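Local coordinates for DegV domain-containing protein spr0652 (Streptococcus pneumoniae, PDB 6CNG) that binds linoleic acid, probably along with other long-chain fatty acids, and may take part in lipid transport or fatty acid metabolism, at residues I26-C31 / D89-A94; I52-Q57 / M71-A76; N153-Q158 / E167-Y172; T200-L205 / L219-K224. One frame throughout, in Å; residues are numbered along the deposited sequence.

Interactions 1 and 3 are buried, whereas 2 and 4 lie nearer the surface and are only partly buried. Interactions 1 and 2 draw on neighbouring strands of one sheet, 23-28 and 43-54, each met by a helix; interaction 4 sets the end of a helix and the loop after it against an edge strand, 219-226, of the other sheet, and interaction 3 joins two consecutive helices. No hydrogen bond crosses any of the four. Interaction 3 is apolar in its side chains, and interaction 1 adds an aspartate and a tyrosine that share a serine. Interaction 2 rests on methyl groups beside a hairpin turn, while interaction 4 mixes valine and leucine with a lysine chain.

Interaction 1 (I26-C31 / D89-A94); sequences IADSGC and DDYLRA
The carboxylate of D28 and the ring of Y91 are inclined at 46° to each other, and neither group lies over the face of the other. The tyrosine comes with its hydroxyl, at the edge of the ring: Y91 OH is 3.6 Å from D28 CB and 3.8 Å from D28 OD2. No direct hydrogen bond joins the two. Instead both Y91 OH and D28 OD2 bond to S113 OG, so one serine hydroxyl links the strand's aspartate to the helix's tyrosine. V48, L103 and A117 are among the side chains packed about the ring. D28 CG sits between its own backbone N and carbonyl carbon (chi1 63°), and the carboxylate is used on both oxygens. OD2 is also bonded to the backbone N of I106, while D28 OD1 accepts from G30 N at 3.0 Å, met on the anti side and somewhat out of plane. That bond makes an Asx turn, laid over a type I turn in which C31 N reaches D28 O. Two residues earlier the contact is apolar. I26 is fully extended about its CB-CG1 bond (chi2 178°), bringing CD1 to 4.0 Å from A94 CB and 3.8 Å from A94 O, an oxygen that also accepts from K24 NZ. Here helix 88-95 packs on strand 23-28, which runs between parallel neighbours 43-54 and 100-105. The side chain of D28 lies about 8 Å from the bound linoleic acid and about 6 Å from that of S111, which probably binds the fatty acid; a turn here fits a ligand site at the strand ends of an alpha/beta fold.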
loop_
_atom_site.group_PDB
_atom_site.type_symbol
_atom_site.label_atom_id
_atom_site.label_comp_id
_atom_site.label_asym_id
_atom_site.label_seq_id
_atom_site.Cartn_x
_atom_site.Cartn_y
_atom_site.Cartn_z
ATOM N N ILE A 26 -6.629 7.136 -9.204
ATOM C CA ILE A 26 -5.351 6.627 -9.689
ATOM C C ILE A 26 -4.502 6.264 -8.484
ATOM O O ILE A 26 -4.509 6.968 -7.479
ATOM C CB ILE A 26 -4.625 7.669 -10.561
ATOM C CG1 ILE A 26 -5.575 8.267 -11.583
ATOM C CG2 ILE A 26 -3.452 7.019 -11.251
ATOM C CD1 ILE A 26 -4.978 9.333 -12.443
ATOM N N ALA A 27 -3.810 5.146 -8.570
ATOM C CA ALA A 27 -2.894 4.751 -7.516
ATOM C C ALA A 27 -1.687 4.088 -8.151
ATOM O O ALA A 27 -1.784 3.523 -9.229
ATOM C CB ALA A 27 -3.548 3.770 -6.527
ATOM N N ASP A 28 -0.547 4.169 -7.490
ATOM C CA ASP A 28 0.588 3.381 -7.954
ATOM C C ASP A 28 0.494 1.939 -7.419
ATOM O O ASP A 28 -0.385 1.599 -6.626
ATOM C CB ASP A 28 1.898 4.095 -7.608
ATOM C CG ASP A 28 2.128 4.246 -6.112
ATOM O OD1 ASP A 28 1.789 3.298 -5.353
ATOM O OD2 ASP A 28 2.676 5.296 -5.700
ATOM N N SER A 29 1.415 1.076 -7.857
ATOM C CA SER A 29 1.333 -0.347 -7.516
ATOM C C SER A 29 1.793 -0.684 -6.066
ATOM O O SER A 29 1.924 -1.873 -5.721
ATOM C CB SER A 29 2.007 -1.184 -8.600
ATOM O OG SER A 29 3.386 -0.994 -8.632
ATOM N N GLY A 30 1.974 0.325 -5.210
ATOM C CA GLY A 30 1.925 0.140 -3.777
ATOM C C GLY A 30 0.533 -0.110 -3.243
ATOM O O GLY A 30 0.395 -0.479 -2.073
ATOM N N CYS A 31 -0.492 0.133 -4.068
ATOM C CA CYS A 31 -1.866 -0.310 -3.852
ATOM C C CYS A 31 -2.028 -1.707 -4.430
ATOM O O CYS A 31 -1.555 -2.001 -5.525
ATOM C CB CYS A 31 -2.842 0.627 -4.569
ATOM S SG CYS A 31 -4.596 0.173 -4.576
ATOM N N ASP A 89 5.337 11.065 -16.941
ATOM C CA ASP A 89 4.589 10.764 -18.150
ATOM C C ASP A 89 3.624 9.614 -17.932
ATOM O O ASP A 89 2.524 9.612 -18.479
ATOM C CB ASP A 89 5.574 10.413 -19.244
ATOM C CG ASP A 89 4.903 10.153 -20.519
ATOM O OD1 ASP A 89 4.284 11.101 -21.039
ATOM O OD2 ASP A 89 4.967 9.004 -20.995
ATOM N N ASP A 90 4.023 8.619 -17.155
ATOM C CA ASP A 90 3.115 7.532 -16.821
ATOM C C ASP A 90 1.872 8.061 -16.116
ATOM O O ASP A 90 0.760 7.575 -16.345
ATOM C CB ASP A 90 3.832 6.538 -15.918
ATOM C CG ASP A 90 5.006 5.865 -16.604
ATOM O OD1 ASP A 90 5.216 6.115 -17.800
ATOM O OD2 ASP A 90 5.728 5.092 -15.942
ATOM N N TYR A 91 2.043 9.069 -15.260
ATOM C CA TYR A 91 0.905 9.680 -14.590
ATOM C C TYR A 91 0.075 10.492 -15.579
ATOM O O TYR A 91 -1.155 10.417 -15.573
ATOM C CB TYR A 91 1.416 10.523 -13.412
ATOM C CG TYR A 91 1.790 9.701 -12.193
ATOM C CD1 TYR A 91 0.901 8.800 -11.674
ATOM C CD2 TYR A 91 3.018 9.826 -11.564
ATOM C CE1 TYR A 91 1.211 8.043 -10.589
ATOM C CE2 TYR A 91 3.331 9.076 -10.465
ATOM C CZ TYR A 91 2.423 8.182 -9.985
ATOM O OH TYR A 91 2.665 7.393 -8.897
ATOM N N LEU A 92 0.726 11.231 -16.474
ATOM C CA LEU A 92 -0.011 12.035 -17.448
ATOM C C LEU A 92 -0.935 11.183 -18.304
ATOM O O LEU A 92 -2.073 11.581 -18.576
ATOM C CB LEU A 92 0.958 12.776 -18.369
ATOM C CG LEU A 92 1.801 13.894 -17.812
ATOM C CD1 LEU A 92 2.740 14.353 -18.917
ATOM C CD2 LEU A 92 0.948 15.013 -17.320
ATOM N N ARG A 93 -0.451 10.032 -18.769
ATOM C CA ARG A 93 -1.288 9.120 -19.534
ATOM C C ARG A 93 -2.535 8.745 -18.763
ATOM O O ARG A 93 -3.628 8.648 -19.330
ATOM C CB ARG A 93 -0.523 7.829 -19.804
ATOM C CG ARG A 93 0.539 7.880 -20.859
ATOM C CD ARG A 93 0.753 6.479 -21.465
ATOM N NE ARG A 93 0.433 5.364 -20.556
ATOM C CZ ARG A 93 -0.686 4.636 -20.589
ATOM N NH1 ARG A 93 -1.649 4.879 -21.481
ATOM N NH2 ARG A 93 -0.845 3.649 -19.716
ATOM N N ALA A 94 -2.371 8.449 -17.490
ATOM C CA ALA A 94 -3.466 7.963 -16.670
ATOM C C ALA A 94 -4.536 9.018 -16.438
ATOM O O ALA A 94 -5.680 8.671 -16.149
ATOM C CB ALA A 94 -2.904 7.475 -15.346
#

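Interaction 2 (I52-Q57 / M71-A76); sequences IQVADQ and METMYA
A small, largely apolar contact joins the tip of a beta hairpin to helix 67-76 at a partly buried edge of the DegV fold. The hairpin connects strand 43-54 to strand 57-60 through a type II' turn from V54 to Q57, with the positive phi at A55 that this turn requires. V54 and Q57 are bonded in both directions, V54 N to Q57 O and Q57 N to V54 O, which fixes the valine at the mouth of the turn. From there V54 points at the helix and contributes the largest share of the contact. Its CG1, anti to the backbone N (chi1 -173°), meets T73 CG2 at 3.7 Å and M74 CA at 3.9 Å, so one methyl touches both a side chain and the helix backbone. The other branch, V54 CG2, lies more loosely against M74 CB at 4.3 Å. T73 presents its methyl, CG2 lying anti to the backbone N, while OG1 (chi1 -58°) bonds to the backbone O of Q69 within the helix. At the rim, Q57 OE1 approaches T73 CG2 at a distant 4.4 Å. Around the valine, T77 and S81 add to the packing, while M74 continues away from the hairpin towards F287 of helix 283-289. At its far end the M74 methyl CE settles over the centre of the Y75 ring, 3.3 Å above its plane.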
loop_
_atom_site.group_PDB
_atom_site.type_symbol
_atom_site.label_atom_id
_atom_site.label_comp_id
_atom_site.label_asym_id
_atom_site.label_seq_id
_atom_site.Cartn_x
_atom_site.Cartn_y
_atom_site.Cartn_z
ATOM N N ILE A 52 10.408 -3.484 -11.216
ATOM C CA ILE A 52 11.410 -4.208 -10.449
ATOM C C ILE A 52 12.393 -4.821 -11.432
ATOM O O ILE A 52 12.001 -5.616 -12.284
ATOM C CB ILE A 52 10.769 -5.311 -9.598
ATOM C CG1 ILE A 52 9.856 -4.673 -8.539
ATOM C CG2 ILE A 52 11.829 -6.156 -8.946
ATOM C CD1 ILE A 52 8.641 -5.473 -8.223
ATOM N N GLN A 53 13.653 -4.452 -11.319
ATOM C CA GLN A 53 14.696 -4.949 -12.207
ATOM C C GLN A 53 15.441 -6.086 -11.519
ATOM O O GLN A 53 15.975 -5.901 -10.424
ATOM C CB GLN A 53 15.654 -3.805 -12.541
ATOM C CG GLN A 53 16.792 -4.157 -13.523
ATOM C CD GLN A 53 18.115 -3.397 -13.250
ATOM O OE1 GLN A 53 19.043 -3.921 -12.614
ATOM N NE2 GLN A 53 18.198 -2.165 -13.740
ATOM N N VAL A 54 15.476 -7.255 -12.161
ATOM C CA VAL A 54 16.250 -8.405 -11.699
ATOM C C VAL A 54 17.259 -8.751 -12.780
ATOM O O VAL A 54 16.882 -9.259 -13.837
ATOM C CB VAL A 54 15.356 -9.610 -11.406
ATOM C CG1 VAL A 54 16.149 -10.682 -10.783
ATOM C CG2 VAL A 54 14.196 -9.200 -10.523
ATOM N N ALA A 55 18.535 -8.514 -12.503
ATOM C CA ALA A 55 19.625 -8.607 -13.500
ATOM C C ALA A 55 19.263 -7.723 -14.696
ATOM O O ALA A 55 18.900 -6.561 -14.486
ATOM C CB ALA A 55 19.948 -10.065 -13.794
ATOM N N ASP A 56 19.342 -8.212 -15.943
ATOM C CA ASP A 56 18.974 -7.414 -17.116
ATOM C C ASP A 56 17.530 -7.655 -17.584
ATOM O O ASP A 56 17.196 -7.322 -18.722
ATOM C CB ASP A 56 19.983 -7.548 -18.271
ATOM C CG ASP A 56 20.317 -8.996 -18.629
ATOM O OD1 ASP A 56 19.912 -9.916 -17.883
ATOM O OD2 ASP A 56 21.004 -9.210 -19.666
ATOM N N GLN A 57 16.663 -8.174 -16.710
ATOM C CA GLN A 57 15.240 -8.341 -16.983
ATOM C C GLN A 57 14.411 -7.350 -16.162
ATOM O O GLN A 57 14.702 -7.078 -14.995
ATOM C CB GLN A 57 14.793 -9.768 -16.645
ATOM C CG GLN A 57 13.344 -10.052 -16.948
ATOM C CD GLN A 57 13.024 -11.539 -16.981
ATOM O OE1 GLN A 57 13.729 -12.370 -16.378
ATOM N NE2 GLN A 57 11.947 -11.887 -17.694
ATOM N N MET A 71 9.238 -13.220 -8.216
ATOM C CA MET A 71 9.859 -13.484 -6.933
ATOM C C MET A 71 10.874 -14.617 -7.037
ATOM O O MET A 71 11.979 -14.525 -6.491
ATOM C CB MET A 71 8.769 -13.799 -5.911
ATOM C CG MET A 71 7.873 -12.599 -5.607
ATOM S SD MET A 71 8.632 -11.241 -4.679
ATOM C CE MET A 71 8.737 -11.964 -3.056
ATOM N N GLU A 72 10.503 -15.712 -7.720
ATOM C CA GLU A 72 11.418 -16.838 -7.897
ATOM C C GLU A 72 12.716 -16.376 -8.528
ATOM O O GLU A 72 13.807 -16.760 -8.094
ATOM C CB GLU A 72 10.752 -17.891 -8.792
ATOM C CG GLU A 72 11.562 -19.176 -9.018
ATOM C CD GLU A 72 10.763 -20.293 -9.669
ATOM O OE1 GLU A 72 11.346 -21.374 -9.895
ATOM O OE2 GLU A 72 9.558 -20.105 -9.944
ATOM N N THR A 73 12.610 -15.529 -9.540
ATOM C CA THR A 73 13.782 -15.009 -10.221
ATOM C C THR A 73 14.592 -14.131 -9.300
ATOM O O THR A 73 15.821 -14.237 -9.263
ATOM C CB THR A 73 13.343 -14.235 -11.452
ATOM O OG1 THR A 73 12.599 -15.109 -12.297
ATOM C CG2 THR A 73 14.514 -13.708 -12.211
ATOM N N MET A 74 13.917 -13.294 -8.520
ATOM C CA MET A 74 14.618 -12.410 -7.615
ATOM C C MET A 74 15.398 -13.209 -6.599
ATOM O O MET A 74 16.563 -12.933 -6.332
ATOM C CB MET A 74 13.574 -11.513 -6.968
ATOM C CG MET A 74 14.086 -10.516 -5.948
ATOM S SD MET A 74 14.199 -11.199 -4.327
ATOM C CE MET A 74 12.529 -11.620 -3.970
ATOM N N TYR A 75 14.780 -14.215 -6.023
ATOM C CA TYR A 75 15.465 -14.934 -4.986
ATOM C C TYR A 75 16.564 -15.794 -5.554
ATOM O O TYR A 75 17.499 -16.141 -4.836
ATOM C CB TYR A 75 14.469 -15.791 -4.254
ATOM C CG TYR A 75 13.659 -15.080 -3.186
ATOM C CD1 TYR A 75 14.271 -14.524 -2.079
ATOM C CD2 TYR A 75 12.283 -15.018 -3.264
ATOM C CE1 TYR A 75 13.527 -13.913 -1.080
ATOM C CE2 TYR A 75 11.524 -14.401 -2.258
ATOM C CZ TYR A 75 12.150 -13.860 -1.180
ATOM O OH TYR A 75 11.410 -13.244 -0.187
ATOM N N ALA A 76 16.468 -16.161 -6.821
ATOM C CA ALA A 76 17.484 -16.962 -7.488
ATOM C C ALA A 76 18.706 -16.162 -7.886
ATOM O O ALA A 76 19.726 -16.746 -8.249
ATOM C CB ALA A 76 16.898 -17.546 -8.762
#

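Interaction 3 (N153-Q158 / E167-Y172); sequences NDLIDQ and EAITAY
L155 turns its CG away from its own carbonyl carbon and beside its backbone N (chi1 -54°), which directs the branch toward the neighbouring helix. There its two methyls straddle A168: CD2 lies 3.8 Å from A168 CB and CD1 4.0 Å from the same carbon. CD1 also reaches the backbone, 4.1 Å from I169 N. I169 holds its CG1 anti to its backbone N (chi1 -162°), and both its CB and its CD1 approach L155 CD1 at about van der Waals distance. The leucine fork thus fits the small alanine, with the isoleucine beside it, and the side-chain contact is entirely apolar. It belongs to the pairing of two consecutive helices: 162-174 follows 143-157 in the chain and packs back against it. The pairing extends beyond these residues, since I169 also touches K151 and L152, and Y172 lies on L148 and K151 further back along the first helix. Polar groups also hold helix 143-157: the amide of N153 bonds to the backbone of T38 and A40, and D154 makes a salt bridge with R248. The same two helices supply E144 and Q173 to the sodium site, completed by T176; the bound sodium ion is about 10 Å from the side chain of I169.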
loop_
_atom_site.group_PDB
_atom_site.type_symbol
_atom_site.label_atom_id
_atom_site.label_comp_id
_atom_site.label_asym_id
_atom_site.label_seq_id
_atom_site.Cartn_x
_atom_site.Cartn_y
_atom_site.Cartn_z
ATOM N N ASN A 153 -13.728 5.929 -3.312
ATOM C CA ASN A 153 -14.847 5.397 -4.064
ATOM C C ASN A 153 -16.136 5.524 -3.287
ATOM O O ASN A 153 -17.161 5.926 -3.833
ATOM C CB ASN A 153 -14.587 3.932 -4.397
ATOM C CG ASN A 153 -15.511 3.415 -5.487
ATOM O OD1 ASN A 153 -15.536 3.961 -6.586
ATOM N ND2 ASN A 153 -16.262 2.361 -5.188
ATOM N N ASP A 154 -16.113 5.137 -2.020
ATOM C CA ASP A 154 -17.249 5.363 -1.146
ATOM C C ASP A 154 -17.738 6.806 -1.260
ATOM O O ASP A 154 -18.911 7.058 -1.543
ATOM C CB ASP A 154 -16.828 5.090 0.297
ATOM C CG ASP A 154 -16.746 3.624 0.650
ATOM O OD1 ASP A 154 -16.993 2.739 -0.198
ATOM O OD2 ASP A 154 -16.417 3.374 1.830
ATOM N N LEU A 155 -16.837 7.767 -1.027
ATOM C CA LEU A 155 -17.216 9.175 -0.988
ATOM C C LEU A 155 -17.841 9.627 -2.291
ATOM O O LEU A 155 -18.756 10.450 -2.273
ATOM C CB LEU A 155 -16.025 10.070 -0.649
ATOM C CG LEU A 155 -15.258 9.726 0.624
ATOM C CD1 LEU A 155 -13.924 10.345 0.605
ATOM C CD2 LEU A 155 -16.007 10.139 1.843
ATOM N N ILE A 156 -17.351 9.132 -3.431
ATOM C CA ILE A 156 -17.936 9.534 -4.704
ATOM C C ILE A 156 -19.316 8.928 -4.880
ATOM O O ILE A 156 -20.254 9.606 -5.321
ATOM C CB ILE A 156 -17.026 9.173 -5.877
ATOM C CG1 ILE A 156 -15.716 9.925 -5.800
ATOM C CG2 ILE A 156 -17.715 9.539 -7.124
ATOM C CD1 ILE A 156 -14.637 9.396 -6.748
ATOM N N ASP A 157 -19.462 7.642 -4.563
ATOM C CA ASP A 157 -20.771 7.004 -4.537
ATOM C C ASP A 157 -21.744 7.788 -3.684
ATOM O O ASP A 157 -22.941 7.832 -3.970
ATOM C CB ASP A 157 -20.639 5.583 -3.982
ATOM C CG ASP A 157 -21.816 4.694 -4.345
ATOM O OD1 ASP A 157 -22.266 4.709 -5.502
ATOM O OD2 ASP A 157 -22.283 3.944 -3.472
ATOM N N GLN A 158 -21.250 8.428 -2.647
ATOM C CA GLN A 158 -22.112 9.173 -1.755
ATOM C C GLN A 158 -22.588 10.485 -2.343
ATOM O O GLN A 158 -23.504 11.092 -1.784
ATOM C CB GLN A 158 -21.375 9.408 -0.446
ATOM C CG GLN A 158 -21.177 8.132 0.331
ATOM C CD GLN A 158 -20.343 8.332 1.574
ATOM O OE1 GLN A 158 -20.282 9.425 2.124
ATOM N NE2 GLN A 158 -19.704 7.266 2.033
ATOM N N GLU A 167 -11.826 17.137 1.221
ATOM C CA GLU A 167 -11.960 17.387 2.648
ATOM C C GLU A 167 -12.137 16.075 3.408
ATOM O O GLU A 167 -11.424 15.799 4.374
ATOM C CB GLU A 167 -13.141 18.354 2.828
ATOM C CG GLU A 167 -13.762 18.461 4.207
ATOM C CD GLU A 167 -14.982 19.397 4.222
ATOM O OE1 GLU A 167 -15.213 20.086 3.198
ATOM O OE2 GLU A 167 -15.708 19.438 5.251
ATOM N N ALA A 168 -13.046 15.234 2.949
ATOM C CA ALA A 168 -13.368 14.027 3.692
ATOM C C ALA A 168 -12.224 13.027 3.688
ATOM O O ALA A 168 -12.050 12.298 4.662
ATOM C CB ALA A 168 -14.621 13.399 3.107
ATOM N N ILE A 169 -11.473 12.926 2.590
ATOM C CA ILE A 169 -10.376 11.961 2.524
ATOM C C ILE A 169 -9.178 12.446 3.326
ATOM O O ILE A 169 -8.447 11.645 3.908
ATOM C CB ILE A 169 -10.002 11.655 1.067
ATOM C CG1 ILE A 169 -9.205 10.352 0.982
ATOM C CG2 ILE A 169 -9.207 12.785 0.433
ATOM C CD1 ILE A 169 -10.013 9.051 1.241
ATOM N N THR A 170 -8.954 13.751 3.382
ATOM C CA THR A 170 -7.921 14.252 4.269
ATOM C C THR A 170 -8.244 13.900 5.711
ATOM O O THR A 170 -7.373 13.450 6.461
ATOM C CB THR A 170 -7.767 15.751 4.080
ATOM O OG1 THR A 170 -7.430 16.031 2.709
ATOM C CG2 THR A 170 -6.667 16.225 4.927
ATOM N N ALA A 171 -9.501 14.040 6.095
ATOM C CA ALA A 171 -9.902 13.665 7.435
ATOM C C ALA A 171 -9.779 12.171 7.640
ATOM O O ALA A 171 -9.291 11.730 8.678
ATOM C CB ALA A 171 -11.332 14.118 7.687
ATOM N N TYR A 172 -10.175 11.375 6.644
ATOM C CA TYR A 172 -10.146 9.929 6.805
ATOM C C TYR A 172 -8.724 9.431 6.984
ATOM O O TYR A 172 -8.478 8.480 7.723
ATOM C CB TYR A 172 -10.799 9.266 5.594
ATOM C CG TYR A 172 -10.867 7.745 5.667
ATOM C CD1 TYR A 172 -11.667 7.117 6.591
ATOM C CD2 TYR A 172 -10.144 6.948 4.796
ATOM C CE1 TYR A 172 -11.722 5.763 6.662
ATOM C CE2 TYR A 172 -10.207 5.588 4.853
ATOM C CZ TYR A 172 -10.996 4.995 5.781
ATOM O OH TYR A 172 -11.072 3.628 5.856
#

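Interaction 4 (T200-L205 / L219-K224); sequences TVVGLL and LELLQK
V202 forms the well-packed half of this contact and V201 the exposed half, and K224 spans both. V202 is buried, with its CG1 placed 4.1 Å from L221 CD1 and 4.0 Å from K224 CG. The valine and leucine chains run past each other in opposite directions, whereas the lysine crosses the valine at about a right angle. M209 of strand 207-213 backs both V202 and L221. Towards solvent, the lysine chain passes V201, with CD 4.0 Å from V201 O, and then bends at its last torsion (chi4 -92°), which brings the ammonium over the valine. K224 NZ is only 3.2 Å from V201 CG2, a tight approach for a nitrogen and a methyl at an exposed position. How L221 and K224 come to face the same way follows from the strand: L222 and Q223 both oppose V210 in a classic beta bulge, and the extra residue shifts the alternation of sides. Strand 219-226 is one of the two outermost strands of its sheet within the chain. At its start L219 touches the bound linoleic acid, which lies about 11 Å from the side chain of V202. With no hydrogen bond between the segments, they are held by dispersion contacts of V202 with L221 and the lysine's aliphatic chain; the ammonium, though set against the V201 methyl, lies at the exposed rim, where water can probably solvate its charge.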
loop_
_atom_site.group_PDB
_atom_site.type_symbol
_atom_site.label_atom_id
_atom_site.label_comp_id
_atom_site.label_asym_id
_atom_site.label_seq_id
_atom_site.Cartn_x
_atom_site.Cartn_y
_atom_site.Cartn_z
ATOM N N THR A 200 19.393 -5.690 10.919
ATOM C CA THR A 200 20.060 -6.876 11.421
ATOM C C THR A 200 19.285 -7.499 12.569
ATOM O O THR A 200 19.353 -8.717 12.745
ATOM C CB THR A 200 21.486 -6.544 11.874
ATOM O OG1 THR A 200 21.459 -5.690 13.032
ATOM C CG2 THR A 200 22.289 -5.868 10.741
ATOM N N VAL A 201 18.515 -6.688 13.320
ATOM C CA VAL A 201 17.837 -7.156 14.528
ATOM C C VAL A 201 16.522 -7.861 14.236
ATOM O O VAL A 201 15.930 -8.428 15.152
ATOM C CB VAL A 201 17.591 -6.073 15.600
ATOM C CG1 VAL A 201 18.892 -5.690 16.300
ATOM C CG2 VAL A 201 16.960 -4.864 15.012
ATOM N N VAL A 202 16.078 -7.884 12.977
ATOM C CA VAL A 202 14.816 -8.503 12.578
ATOM C C VAL A 202 15.005 -9.252 11.263
ATOM O O VAL A 202 16.048 -9.176 10.620
ATOM C CB VAL A 202 13.685 -7.460 12.416
ATOM C CG1 VAL A 202 13.303 -6.838 13.771
ATOM C CG2 VAL A 202 14.101 -6.400 11.402
ATOM N N GLY A 203 13.962 -9.972 10.863
ATOM C CA GLY A 203 13.980 -10.719 9.623
ATOM C C GLY A 203 15.087 -11.751 9.511
ATOM O O GLY A 203 15.339 -12.262 8.410
ATOM N N LEU A 204 15.749 -12.082 10.626
ATOM C CA LEU A 204 16.827 -13.066 10.618
ATOM C C LEU A 204 16.604 -14.130 11.680
ATOM O O LEU A 204 16.640 -13.849 12.883
ATOM C CB LEU A 204 18.200 -12.416 10.818
ATOM C CG LEU A 204 18.615 -12.069 12.250
ATOM C CD1 LEU A 204 20.026 -11.489 12.287
ATOM C CD2 LEU A 204 17.612 -11.105 12.873
ATOM N N LEU A 205 16.407 -15.361 11.228
ATOM C CA LEU A 205 16.470 -16.529 12.098
ATOM C C LEU A 205 15.439 -16.425 13.227
ATOM O O LEU A 205 15.744 -16.191 14.397
ATOM C CB LEU A 205 17.914 -16.740 12.577
ATOM C CG LEU A 205 18.902 -17.309 11.529
ATOM C CD1 LEU A 205 18.981 -16.486 10.245
ATOM C CD2 LEU A 205 20.300 -17.460 12.122
ATOM N N LEU A 219 9.690 3.128 7.796
ATOM C CA LEU A 219 9.509 1.960 8.646
ATOM C C LEU A 219 9.873 2.307 10.084
ATOM O O LEU A 219 10.913 2.909 10.340
ATOM C CB LEU A 219 10.383 0.797 8.178
ATOM C CG LEU A 219 9.890 0.074 6.940
ATOM C CD1 LEU A 219 10.396 0.795 5.694
ATOM C CD2 LEU A 219 10.369 -1.339 6.955
ATOM N N GLU A 220 9.031 1.898 11.022
ATOM C CA GLU A 220 9.324 2.081 12.432
ATOM C C GLU A 220 9.045 0.796 13.187
ATOM O O GLU A 220 7.947 0.240 13.099
ATOM C CB GLU A 220 8.511 3.236 13.024
ATOM C CG GLU A 220 8.671 3.389 14.549
ATOM C CD GLU A 220 8.544 4.831 15.077
ATOM O OE1 GLU A 220 8.704 5.806 14.299
ATOM O OE2 GLU A 220 8.293 4.985 16.297
ATOM N N LEU A 221 10.021 0.353 13.943
ATOM C CA LEU A 221 9.907 -0.883 14.678
ATOM C C LEU A 221 9.038 -0.712 15.909
ATOM O O LEU A 221 9.069 0.319 16.582
ATOM C CB LEU A 221 11.294 -1.311 15.113
ATOM C CG LEU A 221 11.374 -2.608 15.879
ATOM C CD1 LEU A 221 10.868 -3.751 15.081
ATOM C CD2 LEU A 221 12.813 -2.800 16.270
ATOM N N LEU A 222 8.295 -1.768 16.221
ATOM C CA LEU A 222 7.408 -1.793 17.366
ATOM C C LEU A 222 7.678 -2.997 18.246
ATOM O O LEU A 222 7.685 -2.895 19.475
ATOM C CB LEU A 222 5.953 -1.881 16.929
ATOM C CG LEU A 222 5.369 -0.708 16.168
ATOM C CD1 LEU A 222 3.950 -1.009 15.852
ATOM C CD2 LEU A 222 5.476 0.578 16.916
ATOM N N GLN A 223 7.832 -4.156 17.635
ATOM C CA GLN A 223 8.085 -5.376 18.375
ATOM C C GLN A 223 8.890 -6.304 17.493
ATOM O O GLN A 223 8.803 -6.260 16.267
ATOM C CB GLN A 223 6.814 -6.121 18.824
ATOM C CG GLN A 223 6.028 -5.454 19.929
ATOM C CD GLN A 223 4.955 -6.360 20.498
ATOM O OE1 GLN A 223 5.125 -7.584 20.549
ATOM N NE2 GLN A 223 3.838 -5.765 20.923
ATOM N N LYS A 224 9.708 -7.104 18.134
ATOM C CA LYS A 224 10.299 -8.277 17.518
ATOM C C LYS A 224 9.526 -9.456 18.083
ATOM O O LYS A 224 9.314 -9.531 19.296
ATOM C CB LYS A 224 11.780 -8.354 17.881
ATOM C CG LYS A 224 12.560 -7.039 17.658
ATOM C CD LYS A 224 13.964 -7.043 18.298
ATOM C CE LYS A 224 14.433 -5.645 18.730
ATOM N NZ LYS A 224 15.221 -4.888 17.690
#